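Local atomic coordinates of saframycin Mx1 synthetase B (Legionella pneumophila subsp. pneumophila, PDB entry 3LNV), a protein that is a fatty acid AMP ligase by name, of the AMP-binding (ANL) enzymes, with a large alpha/beta part and a smaller C-terminal domain of the kind found in these enzymes. Residues R67-F72 / V117-I122; D207-F212 / G233-I238; S251-I256 / E284-S289. One frame throughout, in Å; residues are numbered along the deposited sequence.

The three contacts follow one another along the chain, each closing before the next opens, and all lie within the large AMP-binding part of the enzyme. Contact 1 pairs parallel strands 67-71 and 118-121 in a five-stranded mixed sheet. Contact 2 pairs strands 210-213 and 236-239 in a different, four-stranded mixed sheet; its centre is about 27 Å from that of contact 1, and the nearest atoms are about 12 Å apart. Contact 3 sets helix 250-259 against the loop before strand 293-296. Its centre lies about 17 Å from that of contact 2, which it touches: F212 CE1 is 3.3 Å from H255 CB. Contacts 2 and 3 thus form continuous packing, whereas contact 1 belongs to a separate sheet.

Contact 1 (R67-F72 / V117-I122); sequences RVLLLF and VIVLMI
L120 touches both V68 and L70, and its two methyl groups divide the work. CD1 lies 3.6 Å from V68 CG1, the two side chains meeting at a slant, while CD2 lies 3.8 Å from L70 CD2, where both leucines run alongside each other in the same direction. The alternation places V68, L70 and L120 on one face of the sheet, where helix 76-87 covers V68 and L70 through C85 and L78. L120 is also gripped through its backbone: its N donates to L69 O (2.8 Å, 168° at the hydrogen), and its O receives the N-H of L71 at 3.1 Å, almost straight along the carbonyl direction.

L71, nearly equal to L120 in buried surface, turns instead to the selenomethionine M121. Their side chains lie side by side, and L71 CD1 reaches M121 CE at 3.8 Å. The bend at the end of the M121 chain (chi3 67°) turns this methyl toward the end of the leucine rather than letting the chain run on straight. L69 belongs to the face shared with V119: with CG anti to its backbone N (chi1 -168°), it lays CD2 3.6 Å from V119 CG2. F140 of strand 139-140 touches L69, V119 and M121.

Further backbone hydrogen bonds run from V117 N to R67 O and from L69 N to I118 O. Strand 67-71 is also bonded along its other edge to strand 91-95, which makes it an interior strand of this sheet. Just past the pairing, a water bonded to L71 O and to I122 N (2.8 Å) carries the link onward. The chemistry therefore divides largely into two: backbone hydrogen bonds fix the parallel register, and side-by-side apolar side chains pack both faces of a buried sheet.

Contact 2 (D207-F212 / G233-I238); sequences DETIIF and GGIQAI
F212 and I238 meet at about a right angle, with I238 CG2 3.7 Å from F212 CD1. The ring owes this position to its first torsion, which carries CG anti to the backbone N (chi1 -177°). On the same face, I210 and Q236 run alongside each other: the terminal methyl CD1 of I210 lies 3.4 Å from Q236 CB and also touches the amide oxygen. I210 CG2 meets I238 CD1 at a slant. I235 approaches T209 obliquely, its CD1 3.6 Å from T209 CG2, and the same methyl lies 4.0 Å from I211 CD1.

Two backbone hydrogen bonds hold the register, I211 N to Q236 O (3.0 Å, 171° at the hydrogen) and I238 N to I211 O (2.8 Å). One step earlier the two chains stand further apart, and a water accepts from Q236 N and donates to T209 O.

Helix 220-233 connects the strands in a beta-alpha-beta unit and reaches I211, I235 and A237 through P230. The I211 side chain is about 5 Å from the bound 5'-O-[(S)-(dodecanoyloxy)(hydroxy)phosphoryl]adenosine. Near this ligand, direct hydrogen bonds and aliphatic contacts thus join the strands around I211 and F212, whereas a water bridges T209 and Q236.

Contact 3 (S251-I256 / E284-S289); sequences SWLKHI and EGLDLS
L253 and L286 both hold CG anti to the carbonyl carbon (chi1 -53° and -70°), and in L286 this turns the branched end to the helix although its CB does not point there. The side chains meet at a slant. L286 CD2 rests 3.7 Å from L253 CB and also presses on the peptide that follows, 3.5 Å from L253 O and 3.6 Å from K254 N. The methyl therefore packs against helix backbone as much as against a side chain. L288 reaches the same carbonyl, its CD1 3.7 Å from L253 O, and extends to I256 CG2 at 4.2 Å.

F313 of helix 303-313 touches L253, L286 and L288, while W291 touches L253 and I256; both are among the side chains that cover the group. A polar link just beyond the segments is made by T257, whose OG1 is hydrogen-bonded both to L253 O and to D287 N.

Within the loop, D287 OD1 accepts from S289 N at 3.2 Å, an Asx turn, and from S289 OG at 2.6 Å. These two bonds constrain the chain directly around L288. The side-chain contacts between the segments are apolar, and leucine methyls also lie on the L253-K254 peptide, while the carboxylate of D287 is engaged with S289 inside the loop.

Contact 1 (R67-F72 / V117-I122)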
loop_
_atom_site.group_PDB
_atom_site.type_symbol
_atom_site.label_atom_id
_atom_site.label_comp_id
_atom_site.label_asym_id
_atom_site.label_seq_id
_atom_site.Cartn_x
_atom_site.Cartn_y
_atom_site.Cartn_z
ATOM N N ARG A 67 -10.411 -20.383 4.252
ATOM C CA ARG A 67 -9.595 -19.386 3.567
ATOM C C ARG A 67 -9.342 -19.828 2.131
ATOM O O ARG A 67 -9.087 -21.012 1.877
ATOM C CB ARG A 67 -8.250 -19.185 4.280
ATOM C CG ARG A 67 -8.293 -18.197 5.461
ATOM C CD ARG A 67 -9.093 -18.780 6.645
ATOM N NE ARG A 67 -8.421 -19.958 7.200
ATOM C CZ ARG A 67 -9.027 -20.976 7.809
ATOM N NH1 ARG A 67 -10.344 -20.991 7.945
ATOM N NH2 ARG A 67 -8.301 -21.996 8.294
ATOM N N VAL A 68 -9.377 -18.883 1.195
ATOM C CA VAL A 68 -8.982 -19.187 -0.172
ATOM C C VAL A 68 -7.866 -18.228 -0.600
ATOM O O VAL A 68 -8.028 -17.002 -0.532
ATOM C CB VAL A 68 -10.174 -19.047 -1.130
ATOM C CG1 VAL A 68 -9.729 -19.256 -2.567
ATOM C CG2 VAL A 68 -11.309 -20.007 -0.737
ATOM N N LEU A 69 -6.725 -18.776 -1.009
ATOM C CA LEU A 69 -5.584 -17.940 -1.390
ATOM C C LEU A 69 -5.751 -17.390 -2.816
ATOM O O LEU A 69 -6.197 -18.098 -3.714
ATOM C CB LEU A 69 -4.296 -18.754 -1.293
ATOM C CG LEU A 69 -2.979 -17.975 -1.372
ATOM C CD1 LEU A 69 -2.663 -17.228 -0.058
ATOM C CD2 LEU A 69 -1.865 -18.951 -1.718
ATOM N N LEU A 70 -5.388 -16.130 -3.019
ATOM C CA LEU A 70 -5.470 -15.535 -4.350
ATOM C C LEU A 70 -4.090 -15.005 -4.695
ATOM O O LEU A 70 -3.568 -14.135 -4.008
ATOM C CB LEU A 70 -6.506 -14.394 -4.385
ATOM C CG LEU A 70 -7.895 -14.693 -3.810
ATOM C CD1 LEU A 70 -8.747 -13.414 -3.677
ATOM C CD2 LEU A 70 -8.651 -15.773 -4.625
ATOM N N LEU A 71 -3.475 -15.558 -5.726
ATOM C CA LEU A 71 -2.236 -14.966 -6.238
ATOM C C LEU A 71 -2.578 -13.682 -7.002
ATOM O O LEU A 71 -2.949 -13.732 -8.183
ATOM C CB LEU A 71 -1.520 -15.948 -7.166
ATOM C CG LEU A 71 -0.677 -17.028 -6.513
ATOM C CD1 LEU A 71 0.412 -17.421 -7.464
ATOM C CD2 LEU A 71 -0.074 -16.513 -5.227
ATOM N N PHE A 72 -2.461 -12.527 -6.339
ATOM C CA PHE A 72 -3.091 -11.313 -6.873
ATOM C C PHE A 72 -2.336 -10.610 -8.010
ATOM O O PHE A 72 -1.845 -9.482 -7.847
ATOM C CB PHE A 72 -3.443 -10.313 -5.753
ATOM C CG PHE A 72 -4.798 -9.674 -5.919
ATOM C CD1 PHE A 72 -5.029 -8.765 -6.938
ATOM C CD2 PHE A 72 -5.846 -10.005 -5.081
ATOM C CE1 PHE A 72 -6.237 -8.177 -7.091
ATOM C CE2 PHE A 72 -7.095 -9.417 -5.244
ATOM C CZ PHE A 72 -7.288 -8.500 -6.250
ATOM N N VAL A 117 -7.808 -23.779 1.769
ATOM C CA VAL A 117 -8.178 -25.075 1.217
ATOM C C VAL A 117 -7.991 -25.132 -0.300
ATOM O O VAL A 117 -7.880 -26.217 -0.893
ATOM C CB VAL A 117 -9.636 -25.444 1.557
ATOM C CG1 VAL A 117 -9.803 -25.600 3.067
ATOM C CG2 VAL A 117 -10.586 -24.381 1.036
ATOM N N ILE A 118 -7.960 -23.961 -0.921
ATOM C CA ILE A 118 -7.795 -23.830 -2.381
ATOM C C ILE A 118 -6.999 -22.558 -2.658
ATOM O O ILE A 118 -7.063 -21.602 -1.864
ATOM C CB ILE A 118 -9.164 -23.725 -3.085
ATOM C CG1 ILE A 118 -9.945 -25.040 -3.002
ATOM C CG2 ILE A 118 -9.005 -23.319 -4.560
ATOM C CD1 ILE A 118 -11.454 -24.851 -3.248
ATOM N N VAL A 119 -6.233 -22.543 -3.749
ATOM C CA VAL A 119 -5.622 -21.303 -4.238
ATOM C C VAL A 119 -6.095 -20.977 -5.671
ATOM O O VAL A 119 -6.145 -21.856 -6.538
ATOM C CB VAL A 119 -4.062 -21.351 -4.186
ATOM C CG1 VAL A 119 -3.538 -22.537 -4.962
ATOM C CG2 VAL A 119 -3.454 -20.042 -4.748
ATOM N N LEU A 120 -6.444 -19.719 -5.930
ATOM C CA LEU A 120 -6.843 -19.313 -7.286
ATOM C C LEU A 120 -5.759 -18.471 -7.918
ATOM O O LEU A 120 -5.154 -17.646 -7.243
ATOM C CB LEU A 120 -8.139 -18.505 -7.253
ATOM C CG LEU A 120 -9.461 -19.233 -7.094
ATOM C CD1 LEU A 120 -9.328 -20.226 -6.010
ATOM C CD2 LEU A 120 -10.571 -18.224 -6.745
HETATM N N MSE A 121 -5.550 -18.634 -9.223
HETATM C CA MSE A 121 -4.518 -17.868 -9.929
HETATM C C MSE A 121 -4.739 -17.904 -11.449
HETATM O O MSE A 121 -5.478 -18.750 -11.939
HETATM C CB MSE A 121 -3.123 -18.436 -9.600
HETATM C CG MSE A 121 -2.897 -19.857 -10.108
HETATM SE SE MSE A 121 -1.118 -20.623 -9.633
HETATM C CE MSE A 121 -1.305 -20.773 -7.674
ATOM N N ILE A 122 -4.103 -16.996 -12.196
ATOM C CA ILE A 122 -4.295 -16.988 -13.661
ATOM C C ILE A 122 -3.496 -18.104 -14.329
ATOM O O ILE A 122 -2.486 -18.564 -13.786
ATOM C CB ILE A 122 -3.884 -15.665 -14.317
ATOM C CG1 ILE A 122 -2.372 -15.438 -14.132
ATOM C CG2 ILE A 122 -4.729 -14.510 -13.778
ATOM C CD1 ILE A 122 -1.809 -14.244 -14.892
HETATM O O HOH W 1 -2.418 -15.372 -10.687
#

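Contact 2 (D207-F212 / G233-I238)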
loop_
_atom_site.group_PDB
_atom_site.type_symbol
_atom_site.label_atom_id
_atom_site.label_comp_id
_atom_site.label_asym_id
_atom_site.label_seq_id
_atom_site.Cartn_x
_atom_site.Cartn_y
_atom_site.Cartn_z
ATOM N N ASP A 207 -21.333 10.772 -7.842
ATOM C CA ASP A 207 -21.690 9.908 -8.954
ATOM C C ASP A 207 -20.704 10.047 -10.088
ATOM O O ASP A 207 -20.588 9.151 -10.901
ATOM C CB ASP A 207 -23.087 10.228 -9.486
ATOM C CG ASP A 207 -24.199 9.794 -8.548
ATOM O OD1 ASP A 207 -23.921 9.259 -7.461
ATOM O OD2 ASP A 207 -25.374 9.996 -8.907
ATOM N N GLU A 208 -19.991 11.167 -10.152
ATOM C CA GLU A 208 -19.105 11.398 -11.285
ATOM C C GLU A 208 -17.643 11.082 -10.977
ATOM O O GLU A 208 -16.767 11.245 -11.827
ATOM C CB GLU A 208 -19.240 12.845 -11.793
ATOM C CG GLU A 208 -20.681 13.247 -12.197
ATOM C CD GLU A 208 -21.375 12.228 -13.091
ATOM O OE1 GLU A 208 -20.736 11.713 -14.042
ATOM O OE2 GLU A 208 -22.573 11.944 -12.847
ATOM N N THR A 209 -17.381 10.636 -9.759
ATOM C CA THR A 209 -16.018 10.317 -9.367
ATOM C C THR A 209 -15.375 9.283 -10.285
ATOM O O THR A 209 -15.996 8.286 -10.643
ATOM C CB THR A 209 -15.988 9.825 -7.922
ATOM O OG1 THR A 209 -16.336 10.917 -7.054
ATOM C CG2 THR A 209 -14.595 9.325 -7.570
ATOM N N ILE A 210 -14.122 9.521 -10.661
ATOM C CA ILE A 210 -13.337 8.528 -11.404
ATOM C C ILE A 210 -12.021 8.275 -10.689
ATOM O O ILE A 210 -11.186 9.182 -10.590
ATOM C CB ILE A 210 -13.019 9.002 -12.837
ATOM C CG1 ILE A 210 -14.302 9.208 -13.622
ATOM C CG2 ILE A 210 -12.129 7.987 -13.575
ATOM C CD1 ILE A 210 -15.103 7.984 -13.721
ATOM N N ILE A 211 -11.824 7.060 -10.180
ATOM C CA ILE A 211 -10.609 6.772 -9.431
ATOM C C ILE A 211 -9.622 6.090 -10.350
ATOM O O ILE A 211 -9.961 5.080 -10.994
ATOM C CB ILE A 211 -10.879 5.870 -8.238
ATOM C CG1 ILE A 211 -11.770 6.580 -7.214
ATOM C CG2 ILE A 211 -9.535 5.432 -7.548
ATOM C CD1 ILE A 211 -12.176 5.651 -6.028
ATOM N N PHE A 212 -8.425 6.653 -10.467
ATOM C CA PHE A 212 -7.375 5.938 -11.193
ATOM C C PHE A 212 -6.326 5.377 -10.223
ATOM O O PHE A 212 -5.968 6.023 -9.221
ATOM C CB PHE A 212 -6.678 6.802 -12.263
ATOM C CG PHE A 212 -5.643 6.037 -13.054
ATOM C CD1 PHE A 212 -5.983 5.455 -14.280
ATOM C CD2 PHE A 212 -4.353 5.850 -12.551
ATOM C CE1 PHE A 212 -5.051 4.728 -15.013
ATOM C CE2 PHE A 212 -3.402 5.126 -13.284
ATOM C CZ PHE A 212 -3.759 4.557 -14.513
ATOM N N GLY A 233 -19.356 2.013 -4.167
ATOM C CA GLY A 233 -20.007 3.298 -4.371
ATOM C C GLY A 233 -20.654 3.503 -5.724
ATOM O O GLY A 233 -21.271 4.532 -5.957
ATOM N N GLY A 234 -20.544 2.533 -6.623
ATOM C CA GLY A 234 -21.130 2.706 -7.950
ATOM C C GLY A 234 -20.429 3.721 -8.835
ATOM O O GLY A 234 -21.061 4.396 -9.651
ATOM N N ILE A 235 -19.118 3.845 -8.691
ATOM C CA ILE A 235 -18.338 4.794 -9.487
ATOM C C ILE A 235 -17.196 4.044 -10.158
ATOM O O ILE A 235 -16.853 2.936 -9.758
ATOM C CB ILE A 235 -17.705 5.885 -8.611
ATOM C CG1 ILE A 235 -16.807 5.220 -7.546
ATOM C CG2 ILE A 235 -18.787 6.779 -7.995
ATOM C CD1 ILE A 235 -16.089 6.199 -6.668
ATOM N N GLN A 236 -16.558 4.660 -11.139
ATOM C CA GLN A 236 -15.586 3.931 -11.953
ATOM C C GLN A 236 -14.192 3.835 -11.363
ATOM O O GLN A 236 -13.679 4.800 -10.783
ATOM C CB GLN A 236 -15.446 4.609 -13.295
ATOM C CG GLN A 236 -16.351 4.095 -14.350
ATOM C CD GLN A 236 -15.986 4.722 -15.657
ATOM O OE1 GLN A 236 -16.369 5.858 -15.933
ATOM N NE2 GLN A 236 -15.199 4.014 -16.452
ATOM N N ALA A 237 -13.569 2.670 -11.548
ATOM C CA ALA A 237 -12.171 2.523 -11.220
ATOM C C ALA A 237 -11.452 2.237 -12.507
ATOM O O ALA A 237 -11.931 1.450 -13.329
ATOM C CB ALA A 237 -11.947 1.385 -10.217
ATOM N N ILE A 238 -10.300 2.869 -12.677
ATOM C CA ILE A 238 -9.464 2.649 -13.838
ATOM C C ILE A 238 -8.073 2.372 -13.312
ATOM O O ILE A 238 -7.586 3.090 -12.440
ATOM C CB ILE A 238 -9.479 3.884 -14.776
ATOM C CG1 ILE A 238 -10.923 4.233 -15.145
ATOM C CG2 ILE A 238 -8.619 3.618 -16.030
ATOM C CD1 ILE A 238 -11.077 5.327 -16.203
HETATM O O HOH W 2 -22.132 6.816 -10.991
HETATM O O HOH W 3 -17.746 7.002 -12.205
#

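Contact 3 (S251-I256 / E284-S289)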
loop_
_atom_site.group_PDB
_atom_site.type_symbol
_atom_site.label_atom_id
_atom_site.label_comp_id
_atom_site.label_asym_id
_atom_site.label_seq_id
_atom_site.Cartn_x
_atom_site.Cartn_y
_atom_site.Cartn_z
ATOM N N SER A 251 3.162 7.290 -17.403
ATOM C CA SER A 251 1.874 6.691 -17.761
ATOM C C SER A 251 0.787 7.043 -16.735
ATOM O O SER A 251 -0.378 7.225 -17.083
ATOM C CB SER A 251 1.996 5.173 -17.970
ATOM O OG SER A 251 2.487 4.521 -16.805
ATOM N N TRP A 252 1.166 7.148 -15.467
ATOM C CA TRP A 252 0.203 7.558 -14.439
ATOM C C TRP A 252 -0.492 8.859 -14.874
ATOM O O TRP A 252 -1.729 8.987 -14.861
ATOM C CB TRP A 252 0.916 7.742 -13.093
ATOM C CG TRP A 252 0.011 7.987 -11.887
ATOM C CD1 TRP A 252 -1.350 7.796 -11.818
ATOM C CD2 TRP A 252 0.420 8.425 -10.583
ATOM N NE1 TRP A 252 -1.801 8.086 -10.548
ATOM C CE2 TRP A 252 -0.741 8.483 -9.775
ATOM C CE3 TRP A 252 1.659 8.777 -10.017
ATOM C CZ2 TRP A 252 -0.706 8.878 -8.424
ATOM C CZ3 TRP A 252 1.698 9.174 -8.667
ATOM C CH2 TRP A 252 0.519 9.213 -7.888
ATOM N N LEU A 253 0.321 9.823 -15.282
ATOM C CA LEU A 253 -0.172 11.167 -15.569
ATOM C C LEU A 253 -0.861 11.234 -16.924
ATOM O O LEU A 253 -1.836 11.958 -17.097
ATOM C CB LEU A 253 0.976 12.179 -15.494
ATOM C CG LEU A 253 1.737 12.102 -14.169
ATOM C CD1 LEU A 253 2.838 13.169 -14.086
ATOM C CD2 LEU A 253 0.778 12.239 -13.002
ATOM N N LYS A 254 -0.350 10.471 -17.881
ATOM C CA LYS A 254 -1.024 10.328 -19.153
ATOM C C LYS A 254 -2.410 9.704 -18.992
ATOM O O LYS A 254 -3.352 10.082 -19.696
ATOM C CB LYS A 254 -0.184 9.500 -20.121
ATOM C CG LYS A 254 -0.882 9.299 -21.470
ATOM C CD LYS A 254 -0.150 8.325 -22.384
ATOM C CE LYS A 254 1.205 8.872 -22.840
ATOM N NZ LYS A 254 1.780 8.036 -23.945
ATOM N N HIS A 255 -2.555 8.743 -18.085
ATOM C CA HIS A 255 -3.870 8.124 -17.908
ATOM C C HIS A 255 -4.858 8.994 -17.151
ATOM O O HIS A 255 -6.035 9.069 -17.508
ATOM C CB HIS A 255 -3.748 6.739 -17.293
ATOM C CG HIS A 255 -3.211 5.734 -18.255
ATOM N ND1 HIS A 255 -2.365 4.711 -17.882
ATOM C CD2 HIS A 255 -3.373 5.623 -19.595
ATOM C CE1 HIS A 255 -2.044 4.000 -18.949
ATOM N NE2 HIS A 255 -2.641 4.535 -20.001
ATOM N N ILE A 256 -4.386 9.668 -16.118
ATOM C CA ILE A 256 -5.226 10.646 -15.461
ATOM C C ILE A 256 -5.739 11.646 -16.513
ATOM O O ILE A 256 -6.927 12.009 -16.533
ATOM C CB ILE A 256 -4.473 11.336 -14.298
ATOM C CG1 ILE A 256 -4.249 10.328 -13.154
ATOM C CG2 ILE A 256 -5.230 12.606 -13.822
ATOM C CD1 ILE A 256 -3.565 10.917 -11.914
ATOM N N GLU A 284 4.511 17.321 -22.306
ATOM C CA GLU A 284 3.619 17.963 -23.266
ATOM C C GLU A 284 2.409 17.077 -23.505
ATOM O O GLU A 284 2.556 15.887 -23.764
ATOM C CB GLU A 284 4.348 18.223 -24.585
ATOM C CG GLU A 284 3.578 19.135 -25.539
ATOM C CD GLU A 284 4.370 19.508 -26.780
ATOM O OE1 GLU A 284 5.554 19.117 -26.892
ATOM O OE2 GLU A 284 3.802 20.194 -27.654
ATOM N N GLY A 285 1.217 17.654 -23.417
ATOM C CA GLY A 285 0.001 16.887 -23.627
ATOM C C GLY A 285 -0.689 16.520 -22.319
ATOM O O GLY A 285 -1.872 16.209 -22.290
ATOM N N LEU A 286 0.056 16.585 -21.227
ATOM C CA LEU A 286 -0.520 16.394 -19.901
ATOM C C LEU A 286 -1.526 17.480 -19.539
ATOM O O LEU A 286 -1.289 18.668 -19.773
ATOM C CB LEU A 286 0.585 16.346 -18.850
ATOM C CG LEU A 286 1.464 15.100 -18.883
ATOM C CD1 LEU A 286 2.443 15.154 -17.720
ATOM C CD2 LEU A 286 0.609 13.829 -18.824
ATOM N N ASP A 287 -2.650 17.057 -18.970
ATOM C CA ASP A 287 -3.687 17.966 -18.493
ATOM C C ASP A 287 -4.319 17.348 -17.256
ATOM O O ASP A 287 -5.218 16.510 -17.351
ATOM C CB ASP A 287 -4.748 18.227 -19.566
ATOM C CG ASP A 287 -5.841 19.179 -19.091
ATOM O OD1 ASP A 287 -5.936 19.457 -17.875
ATOM O OD2 ASP A 287 -6.616 19.659 -19.943
ATOM N N LEU A 288 -3.852 17.811 -16.102
ATOM C CA LEU A 288 -4.137 17.209 -14.804
ATOM C C LEU A 288 -5.253 17.956 -14.067
ATOM O O LEU A 288 -5.511 17.703 -12.890
ATOM C CB LEU A 288 -2.853 17.237 -13.965
ATOM C CG LEU A 288 -1.887 16.050 -14.045
ATOM C CD1 LEU A 288 -2.143 15.130 -15.225
ATOM C CD2 LEU A 288 -0.403 16.432 -13.916
ATOM N N SER A 289 -5.918 18.869 -14.773
ATOM C CA SER A 289 -6.980 19.671 -14.181
ATOM C C SER A 289 -8.131 18.872 -13.573
ATOM O O SER A 289 -8.817 19.374 -12.701
ATOM C CB SER A 289 -7.539 20.678 -15.204
ATOM O OG SER A 289 -7.934 20.004 -16.371
#